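Local coordinates for protein glucose-6-phosphate dehydrogenase (Trypanosoma cruzi, PDB 5AQ1) that catalyses the NADP-dependent oxidation of glucose 6-phosphate, the entry step of the pentose phosphate pathway, supplying NADPH for redox balance, at residues 299-307 and 347-355; 235-246 and 374-382. All blocks are in the same frame, centred on the assembly; numbering follows the deposited sequence.

Interaction 1. Residues 299-307 and 347-355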
loop_
_atom_site.group_PDB
_atom_site.type_symbol
_atom_site.label_atom_id
_atom_site.label_comp_id
_atom_site.label_asym_id
_atom_site.label_seq_id
_atom_site.Cartn_x
_atom_site.Cartn_y
_atom_site.Cartn_z
ATOM N N VAL B 299 21.883 1.504 -13.374
ATOM C CA VAL B 299 21.967 2.545 -14.394
ATOM C C VAL B 299 20.624 3.248 -14.551
ATOM O O VAL B 299 20.567 4.473 -14.647
ATOM C CB VAL B 299 22.401 1.981 -15.766
ATOM C CG1 VAL B 299 22.308 3.051 -16.847
ATOM C CG2 VAL B 299 23.820 1.441 -15.700
ATOM N N GLN B 300 19.554 2.459 -14.583
ATOM C CA GLN B 300 18.198 2.970 -14.782
ATOM C C GLN B 300 17.839 4.045 -13.761
ATOM O O GLN B 300 17.356 5.109 -14.131
ATOM C CB GLN B 300 17.201 1.810 -14.705
ATOM C CG GLN B 300 15.735 2.179 -14.890
ATOM C CD GLN B 300 15.452 2.846 -16.215
ATOM O OE1 GLN B 300 16.139 2.596 -17.194
ATOM N NE2 GLN B 300 14.437 3.702 -16.253
ATOM N N VAL B 301 18.083 3.760 -12.484
ATOM C CA VAL B 301 17.737 4.692 -11.411
ATOM C C VAL B 301 18.661 5.912 -11.375
ATOM O O VAL B 301 18.204 7.026 -11.105
ATOM C CB VAL B 301 17.667 3.999 -10.019
ATOM C CG1 VAL B 301 19.045 3.619 -9.494
ATOM C CG2 VAL B 301 16.956 4.894 -9.015
ATOM N N LEU B 302 19.945 5.718 -11.653
ATOM C CA LEU B 302 20.883 6.842 -11.668
ATOM C C LEU B 302 20.538 7.867 -12.750
ATOM O O LEU B 302 20.725 9.068 -12.548
ATOM C CB LEU B 302 22.330 6.363 -11.833
ATOM C CG LEU B 302 23.013 5.735 -10.611
ATOM C CD1 LEU B 302 24.471 5.461 -10.936
ATOM C CD2 LEU B 302 22.911 6.607 -9.367
ATOM N N ARG B 303 20.006 7.403 -13.879
ATOM C CA ARG B 303 19.561 8.304 -14.945
ATOM C C ARG B 303 18.298 9.097 -14.570
ATOM O O ARG B 303 17.945 10.060 -15.251
ATOM C CB ARG B 303 19.353 7.533 -16.254
ATOM C CG ARG B 303 20.658 7.075 -16.892
ATOM C CD ARG B 303 20.444 6.297 -18.182
ATOM N NE ARG B 303 19.978 7.144 -19.289
ATOM C CZ ARG B 303 18.760 7.115 -19.845
ATOM N NH1 ARG B 303 17.816 6.274 -19.424
ATOM N NH2 ARG B 303 18.479 7.944 -20.848
ATOM N N GLN B 304 17.627 8.692 -13.491
ATOM C CA GLN B 304 16.450 9.393 -12.975
ATOM C C GLN B 304 16.764 10.339 -11.814
ATOM O O GLN B 304 15.869 11.004 -11.305
ATOM C CB GLN B 304 15.409 8.372 -12.526
ATOM C CG GLN B 304 14.917 7.484 -13.655
ATOM C CD GLN B 304 14.007 6.376 -13.178
ATOM O OE1 GLN B 304 13.703 6.267 -11.991
ATOM N NE2 GLN B 304 13.570 5.540 -14.103
ATOM N N VAL B 305 18.023 10.387 -11.383
ATOM C CA VAL B 305 18.433 11.304 -10.323
ATOM C C VAL B 305 18.573 12.705 -10.904
ATOM O O VAL B 305 19.210 12.890 -11.938
ATOM C CB VAL B 305 19.766 10.879 -9.682
ATOM C CG1 VAL B 305 20.221 11.901 -8.648
ATOM C CG2 VAL B 305 19.636 9.503 -9.039
ATOM N N VAL B 306 17.978 13.689 -10.236
ATOM C CA VAL B 306 18.078 15.079 -10.666
ATOM C C VAL B 306 19.484 15.586 -10.330
ATOM O O VAL B 306 19.937 15.434 -9.190
ATOM C CB VAL B 306 17.024 15.966 -9.971
ATOM C CG1 VAL B 306 17.210 17.429 -10.353
ATOM C CG2 VAL B 306 15.619 15.493 -10.320
ATOM N N PRO B 307 20.179 16.193 -11.310
ATOM C CA PRO B 307 21.540 16.659 -11.035
ATOM C C PRO B 307 21.618 17.615 -9.848
ATOM O O PRO B 307 20.753 18.475 -9.688
ATOM C CB PRO B 307 21.936 17.381 -12.327
ATOM C CG PRO B 307 21.086 16.770 -13.385
ATOM C CD PRO B 307 19.786 16.439 -12.711
ATOM N N LEU B 347 24.931 17.239 0.271
ATOM C CA LEU B 347 24.089 17.422 -0.907
ATOM C C LEU B 347 22.675 16.948 -0.603
ATOM O O LEU B 347 22.499 15.977 0.131
ATOM C CB LEU B 347 24.650 16.609 -2.079
ATOM C CG LEU B 347 25.686 17.263 -2.992
ATOM C CD1 LEU B 347 26.774 17.983 -2.219
ATOM C CD2 LEU B 347 26.295 16.212 -3.905
ATOM N N ARG B 348 21.677 17.638 -1.155
ATOM C CA ARG B 348 20.314 17.117 -1.197
ATOM C C ARG B 348 19.976 16.754 -2.636
ATOM O O ARG B 348 19.959 17.620 -3.515
ATOM C CB ARG B 348 19.293 18.124 -0.659
ATOM C CG ARG B 348 17.851 17.631 -0.764
ATOM C CD ARG B 348 16.862 18.481 0.023
ATOM N NE ARG B 348 16.587 19.770 -0.618
ATOM C CZ ARG B 348 16.789 20.974 -0.077
ATOM N NH1 ARG B 348 17.270 21.117 1.158
ATOM N NH2 ARG B 348 16.494 22.060 -0.781
ATOM N N LEU B 349 19.711 15.473 -2.872
ATOM C CA LEU B 349 19.333 14.988 -4.193
ATOM C C LEU B 349 17.879 14.539 -4.207
ATOM O O LEU B 349 17.318 14.173 -3.172
ATOM C CB LEU B 349 20.232 13.823 -4.611
ATOM C CG LEU B 349 21.741 14.079 -4.555
ATOM C CD1 LEU B 349 22.499 12.827 -4.961
ATOM C CD2 LEU B 349 22.144 15.253 -5.434
ATOM N N HIS B 350 17.283 14.582 -5.394
ATOM C CA HIS B 350 15.938 14.081 -5.622
ATOM C C HIS B 350 15.994 13.007 -6.701
ATOM O O HIS B 350 16.636 13.194 -7.736
ATOM C CB HIS B 350 15.013 15.217 -6.073
ATOM C CG HIS B 350 14.988 16.379 -5.133
ATOM N ND1 HIS B 350 14.384 16.320 -3.894
ATOM C CD2 HIS B 350 15.501 17.628 -5.244
ATOM C CE1 HIS B 350 14.525 17.483 -3.282
ATOM N NE2 HIS B 350 15.196 18.295 -4.082
ATOM N N VAL B 351 15.334 11.881 -6.451
ATOM C CA VAL B 351 15.165 10.845 -7.463
ATOM C C VAL B 351 13.759 10.991 -8.031
ATOM O O VAL B 351 12.777 10.786 -7.314
ATOM C CB VAL B 351 15.351 9.437 -6.869
ATOM C CG1 VAL B 351 15.296 8.382 -7.966
ATOM C CG2 VAL B 351 16.671 9.347 -6.115
ATOM N N ASN B 352 13.664 11.365 -9.304
ATOM C CA ASN B 352 12.375 11.631 -9.920
ATOM C C ASN B 352 11.735 10.398 -10.553
ATOM O O ASN B 352 11.803 10.185 -11.767
ATOM C CB ASN B 352 12.473 12.748 -10.951
ATOM C CG ASN B 352 11.114 13.194 -11.439
ATOM O OD1 ASN B 352 10.141 13.185 -10.681
ATOM N ND2 ASN B 352 11.030 13.573 -12.702
ATOM N N ASN B 353 11.099 9.599 -9.704
ATOM C CA ASN B 353 10.228 8.519 -10.145
ATOM C C ASN B 353 9.155 8.258 -9.087
ATOM O O ASN B 353 9.116 8.927 -8.050
ATOM C CB ASN B 353 11.036 7.257 -10.482
ATOM C CG ASN B 353 11.658 6.594 -9.261
ATOM O OD1 ASN B 353 11.226 6.799 -8.127
ATOM N ND2 ASN B 353 12.664 5.764 -9.499
ATOM N N ASP B 354 8.291 7.288 -9.348
ATOM C CA ASP B 354 7.110 7.087 -8.520
ATOM C C ASP B 354 7.415 6.442 -7.171
ATOM O O ASP B 354 6.693 6.662 -6.205
ATOM C CB ASP B 354 6.077 6.289 -9.301
ATOM C CG ASP B 354 5.597 7.036 -10.529
ATOM O OD1 ASP B 354 4.924 8.082 -10.366
ATOM O OD2 ASP B 354 5.899 6.596 -11.655
ATOM N N ARG B 355 8.487 5.663 -7.099
ATOM C CA ARG B 355 8.916 5.096 -5.828
ATOM C C ARG B 355 9.437 6.173 -4.877
ATOM O O ARG B 355 9.219 6.085 -3.665
ATOM C CB ARG B 355 9.999 4.040 -6.054
ATOM C CG ARG B 355 10.492 3.352 -4.787
ATOM C CD ARG B 355 11.587 2.354 -5.102
ATOM N NE ARG B 355 11.069 1.196 -5.824
ATOM C CZ ARG B 355 10.565 0.104 -5.255
ATOM N NH1 ARG B 355 10.493 -0.013 -3.929
ATOM N NH2 ARG B 355 10.123 -0.885 -6.021
#

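Interaction 2. Residues 235-246 and 374-382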
loop_
_atom_site.group_PDB
_atom_site.type_symbol
_atom_site.label_atom_id
_atom_site.label_comp_id
_atom_site.label_asym_id
_atom_site.label_seq_id
_atom_site.Cartn_x
_atom_site.Cartn_y
_atom_site.Cartn_z
ATOM N N TRP B 235 9.658 0.081 1.214
ATOM C CA TRP B 235 10.762 0.773 0.538
ATOM C C TRP B 235 10.322 1.766 -0.539
ATOM O O TRP B 235 10.718 1.665 -1.700
ATOM C CB TRP B 235 11.754 -0.243 -0.035
ATOM C CG TRP B 235 13.160 0.227 0.067
ATOM C CD1 TRP B 235 13.823 1.027 -0.818
ATOM C CD2 TRP B 235 14.079 -0.050 1.129
ATOM N NE1 TRP B 235 15.105 1.256 -0.378
ATOM C CE2 TRP B 235 15.288 0.604 0.814
ATOM C CE3 TRP B 235 14.003 -0.797 2.308
ATOM C CZ2 TRP B 235 16.416 0.535 1.642
ATOM C CZ3 TRP B 235 15.126 -0.866 3.130
ATOM C CH2 TRP B 235 16.316 -0.204 2.792
ATOM N N ASN B 236 9.507 2.737 -0.143
ATOM C CA ASN B 236 9.005 3.746 -1.072
ATOM C C ASN B 236 8.543 4.993 -0.321
ATOM O O ASN B 236 8.593 5.030 0.909
ATOM C CB ASN B 236 7.875 3.160 -1.918
ATOM C CG ASN B 236 6.725 2.657 -1.077
ATOM O OD1 ASN B 236 6.254 3.355 -0.181
ATOM N ND2 ASN B 236 6.270 1.440 -1.348
ATOM N N SER B 237 8.085 5.998 -1.062
ATOM C CA SER B 237 7.748 7.298 -0.481
ATOM C C SER B 237 6.533 7.290 0.453
ATOM O O SER B 237 6.313 8.265 1.175
ATOM C CB SER B 237 7.524 8.329 -1.589
ATOM O OG SER B 237 6.300 8.097 -2.250
ATOM N N ASN B 238 5.744 6.216 0.435
ATOM C CA ASN B 238 4.615 6.078 1.360
ATOM C C ASN B 238 5.052 5.924 2.809
ATOM O O ASN B 238 4.383 6.423 3.715
ATOM C CB ASN B 238 3.738 4.880 0.987
ATOM C CG ASN B 238 3.124 5.007 -0.396
ATOM O OD1 ASN B 238 3.058 6.099 -0.966
ATOM N ND2 ASN B 238 2.648 3.889 -0.932
ATOM N N SER B 239 6.160 5.215 3.022
ATOM C CA SER B 239 6.673 4.936 4.368
ATOM C C SER B 239 7.974 5.680 4.701
ATOM O O SER B 239 8.242 5.956 5.875
ATOM C CB SER B 239 6.900 3.434 4.535
ATOM O OG SER B 239 5.682 2.716 4.472
ATOM N N ILE B 240 8.772 6.007 3.683
ATOM C CA ILE B 240 10.075 6.642 3.905
ATOM C C ILE B 240 9.969 8.165 3.813
ATOM O O ILE B 240 9.454 8.708 2.833
ATOM C CB ILE B 240 11.136 6.125 2.913
ATOM C CG1 ILE B 240 11.393 4.638 3.155
ATOM C CG2 ILE B 240 12.433 6.907 3.060
ATOM C CD1 ILE B 240 12.257 3.974 2.106
ATOM N N ALA B 241 10.469 8.834 4.849
ATOM C CA ALA B 241 10.461 10.292 4.929
ATOM C C ALA B 241 11.763 10.898 4.417
ATOM O O ALA B 241 11.751 11.966 3.811
ATOM C CB ALA B 241 10.224 10.730 6.367
ATOM N N CYS B 242 12.882 10.226 4.681
ATOM C CA CYS B 242 14.195 10.755 4.341
ATOM C C CYS B 242 15.264 9.661 4.367
ATOM O O CYS B 242 15.226 8.766 5.214
ATOM C CB CYS B 242 14.570 11.863 5.326
ATOM S SG CYS B 242 16.189 12.600 5.014
ATOM N N VAL B 243 16.215 9.744 3.437
ATOM C CA VAL B 243 17.346 8.813 3.377
ATOM C C VAL B 243 18.657 9.593 3.472
ATOM O O VAL B 243 18.883 10.523 2.697
ATOM C CB VAL B 243 17.337 7.993 2.072
ATOM C CG1 VAL B 243 18.578 7.116 1.971
ATOM C CG2 VAL B 243 16.079 7.143 1.988
ATOM N N GLN B 244 19.508 9.215 4.424
ATOM C CA GLN B 244 20.797 9.874 4.619
ATOM C C GLN B 244 21.939 8.881 4.426
ATOM O O GLN B 244 21.922 7.790 4.995
ATOM C CB GLN B 244 20.884 10.497 6.012
ATOM C CG GLN B 244 22.016 11.506 6.159
ATOM C CD GLN B 244 22.212 11.981 7.584
ATOM O OE1 GLN B 244 22.096 13.168 7.872
ATOM N NE2 GLN B 244 22.516 11.055 8.479
ATOM N N ILE B 245 22.921 9.270 3.616
ATOM C CA ILE B 245 24.130 8.478 3.398
ATOM C C ILE B 245 25.317 9.313 3.868
ATOM O O ILE B 245 25.532 10.426 3.377
ATOM C CB ILE B 245 24.294 8.093 1.912
ATOM C CG1 ILE B 245 23.080 7.285 1.436
ATOM C CG2 ILE B 245 25.562 7.276 1.712
ATOM C CD1 ILE B 245 22.993 7.114 -0.067
ATOM N N THR B 246 26.083 8.769 4.811
ATOM C CA THR B 246 27.102 9.538 5.528
ATOM C C THR B 246 28.495 8.915 5.459
ATOM O O THR B 246 28.667 7.723 5.692
ATOM C CB THR B 246 26.713 9.688 7.006
ATOM O OG1 THR B 246 25.444 10.346 7.092
ATOM C CG2 THR B 246 27.759 10.485 7.776
ATOM N N LEU B 374 30.888 5.228 8.203
ATOM C CA LEU B 374 30.128 5.042 6.977
ATOM C C LEU B 374 28.816 4.389 7.369
ATOM O O LEU B 374 28.799 3.216 7.756
ATOM C CB LEU B 374 30.880 4.159 5.977
ATOM C CG LEU B 374 30.159 3.863 4.655
ATOM C CD1 LEU B 374 29.982 5.129 3.833
ATOM C CD2 LEU B 374 30.923 2.816 3.865
ATOM N N ASP B 375 27.721 5.141 7.295
ATOM C CA ASP B 375 26.411 4.557 7.578
ATOM C C ASP B 375 25.313 5.045 6.651
ATOM O O ASP B 375 25.426 6.086 5.995
ATOM C CB ASP B 375 26.026 4.696 9.071
ATOM C CG ASP B 375 25.593 6.111 9.474
ATOM O OD1 ASP B 375 25.562 7.030 8.630
ATOM O OD2 ASP B 375 25.270 6.295 10.670
ATOM N N ILE B 376 24.257 4.243 6.601
ATOM C CA ILE B 376 23.075 4.515 5.804
ATOM C C ILE B 376 21.917 4.599 6.784
ATOM O O ILE B 376 21.754 3.715 7.627
ATOM C CB ILE B 376 22.825 3.374 4.798
ATOM C CG1 ILE B 376 24.017 3.224 3.846
ATOM C CG2 ILE B 376 21.548 3.612 4.002
ATOM C CD1 ILE B 376 24.112 1.859 3.207
ATOM N N ARG B 377 21.125 5.660 6.686
ATOM C CA ARG B 377 19.969 5.830 7.561
ATOM C C ARG B 377 18.691 6.020 6.750
ATOM O O ARG B 377 18.527 7.029 6.068
ATOM C CB ARG B 377 20.194 7.003 8.514
ATOM C CG ARG B 377 21.201 6.695 9.607
ATOM C CD ARG B 377 21.729 7.955 10.265
ATOM N NE ARG B 377 22.725 7.652 11.297
ATOM C CZ ARG B 377 22.448 7.229 12.529
ATOM N NH1 ARG B 377 21.193 7.044 12.925
ATOM N NH2 ARG B 377 23.434 6.991 13.379
ATOM N N ILE B 378 17.800 5.033 6.828
ATOM C CA ILE B 378 16.482 5.110 6.209
ATOM C C ILE B 378 15.496 5.569 7.280
ATOM O O ILE B 378 15.015 4.763 8.083
ATOM C CB ILE B 378 16.018 3.742 5.658
ATOM C CG1 ILE B 378 17.117 3.067 4.827
ATOM C CG2 ILE B 378 14.742 3.900 4.834
ATOM C CD1 ILE B 378 17.486 3.811 3.562
ATOM N N GLN B 379 15.200 6.865 7.294
ATOM C CA GLN B 379 14.301 7.440 8.292
ATOM C C GLN B 379 12.855 7.427 7.799
ATOM O O GLN B 379 12.513 8.108 6.832
ATOM C CB GLN B 379 14.737 8.863 8.632
ATOM C CG GLN B 379 13.930 9.520 9.735
ATOM C CD GLN B 379 14.589 10.781 10.256
ATOM O OE1 GLN B 379 14.224 11.889 9.867
ATOM N NE2 GLN B 379 15.570 10.621 11.132
ATOM N N PHE B 380 12.015 6.653 8.483
ATOM C CA PHE B 380 10.606 6.519 8.121
ATOM C C PHE B 380 9.769 7.682 8.649
ATOM O O PHE B 380 10.223 8.483 9.471
ATOM C CB PHE B 380 10.045 5.183 8.623
ATOM C CG PHE B 380 10.760 3.983 8.069
ATOM C CD1 PHE B 380 10.478 3.515 6.793
ATOM C CD2 PHE B 380 11.736 3.335 8.814
ATOM C CE1 PHE B 380 11.144 2.415 6.274
ATOM C CE2 PHE B 380 12.405 2.234 8.299
ATOM C CZ PHE B 380 12.106 1.772 7.028
ATOM N N LYS B 381 8.546 7.772 8.144
ATOM C CA LYS B 381 7.615 8.818 8.548
ATOM C C LYS B 381 7.133 8.613 9.973
ATOM O O LYS B 381 7.177 7.509 10.509
ATOM C CB LYS B 381 6.407 8.842 7.613
ATOM C CG LYS B 381 6.700 9.376 6.226
ATOM C CD LYS B 381 5.553 9.063 5.286
ATOM C CE LYS B 381 5.445 10.085 4.173
ATOM N NZ LYS B 381 4.535 9.613 3.097
ATOM N N ASP B 382 6.656 9.693 10.570
ATOM C CA ASP B 382 6.053 9.638 11.890
ATOM C C ASP B 382 4.733 8.889 11.845
ATOM O O ASP B 382 3.939 9.069 10.920
ATOM C CB ASP B 382 5.793 11.047 12.415
ATOM C CG ASP B 382 7.056 11.770 12.768
ATOM O OD1 ASP B 382 7.595 11.515 13.872
ATOM O OD2 ASP B 382 7.498 12.597 11.946
HETATM O O HOH W 1 23.554 8.482 7.292
#

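Interaction 1. Residues 299-307 and 347-355
Gln304 and Asn353 join their side-chain amides, ND2 of Asn353 donating to OE1 of Gln304 over 2.7 Å. The donor arrives almost end-on to the acceptor's carbonyl, and the two amide planes stand nearly perpendicular, 86° apart. Gln304 reaches across with its chain extended beyond CG, whereas CG of Asn353 is tucked between its own backbone N and carbonyl carbon (chi1 69°), and OD1 of Asn353 accepts from the backbone N of Trp356. Two backbone bonds follow: Asn352 N to Gln304 O at 3.0 Å, and Val306 N to His350 O at 2.9 Å. The valines pack alongside these bonds, CG2 of Val305 lying 4.2 Å from CG2 of Val351 and CG2 of Val301 4.0 Å from CG1 of Val351. CG1 of Val305 makes a looser contact with CD1 of Leu349. Arg385 of the second subunit packs on Gln304 and Asn353, and its NE donates a hydrogen bond to Asn352 O, so the contact borders a subunit interface. Val305 and Val351 form a single beta bridge, which ties the chain leaving helix 291-302 through a type I turn, Leu302 to Val305, to residues 350-352, in the run of chain that contains strand 344-349 of the C-terminal domain's mixed sheet.

Interaction 2. Residues 235-246 and 374-382
Lys381 lies along the turn preceding strand 240-246, its extended side chain meeting that turn atom by atom. CB sits 3.8 Å from Ser239 O, and CG is equally close to that oxygen and to the methyl of Ala241. CD rests against Asn238 O, and CE runs on to Ser237 O. At the tip NZ is gripped by two carbonyls: it bonds Ser237 O at 2.9 Å in the carbonyl plane, and Asn238 O at 3.3 Å from well above the plane. The backbone N of Lys381 also donates to Ser239 O, so the turn is held at three successive carbonyls. Arg229 of the fourth subunit packs on this lysine.

From here strands 240-246 and 374-380 run antiparallel as central neighbours in the mixed sheet of the C-terminal domain. A classic beta bulge interrupts the pairing: Ala241 N and Cys242 N both donate to Gln379 O, after which regular pairs continue to Thr246 and Asp375.

One face carries Val243, Ile245, Ile376 and Ile378. Trp235 from the turn and Ile240 from the strand's start reach Ile378, whose CG1 touches CH2 of Trp235 (3.9 Å) and whose CG2 touches CD1 of Ile240 (3.7 Å). A chi2 of -65° folds CD1 of Ile378 back toward both methyls of Val243. The opposite face, which also bears Cys242 and Gln379, carries polar Gln244, Thr246, Asp375 and Arg377. Gln244 and Arg377 run side by side, NE2 of Gln244 lying 3.7 Å from CD of Arg377, their amide and guanidinium planes almost perpendicular. Arg377 NE forms a salt bridge to Asp375 OD2 from above the carboxylate plane, and NH1 of Arg377 pairs with Glu395. A water accepts from Gln244 NE2, hydrogen-bonds Thr246 OG1 and probably donates to Asp375 OD1; Thr246 OG1 also bonds Arg364.

In the fold
Interactions 1 and 2 have centres 15 Å apart and reach the same mixed sheet of the C-terminal domain. Along the chain interaction 1 is nested within interaction 2: strand 240-248 comes first, then helix 291-302 and strand 344-349, and strand 373-380 last. Strand 361-366 lies between strands 240-248 and 344-349 in the sheet, while helix 264-282 packs against side chains of both contacts. They meet where Arg355 NH1 and O probably hydrogen-bond Trp235 O and Ser237 N, joining the ends of two segments. Both touch the second subunit through loop residues beside the sheet, whereas at the far end of interaction 2 the side chain of Leu374 lies about 6 Å from bound glucose 6-phosphate.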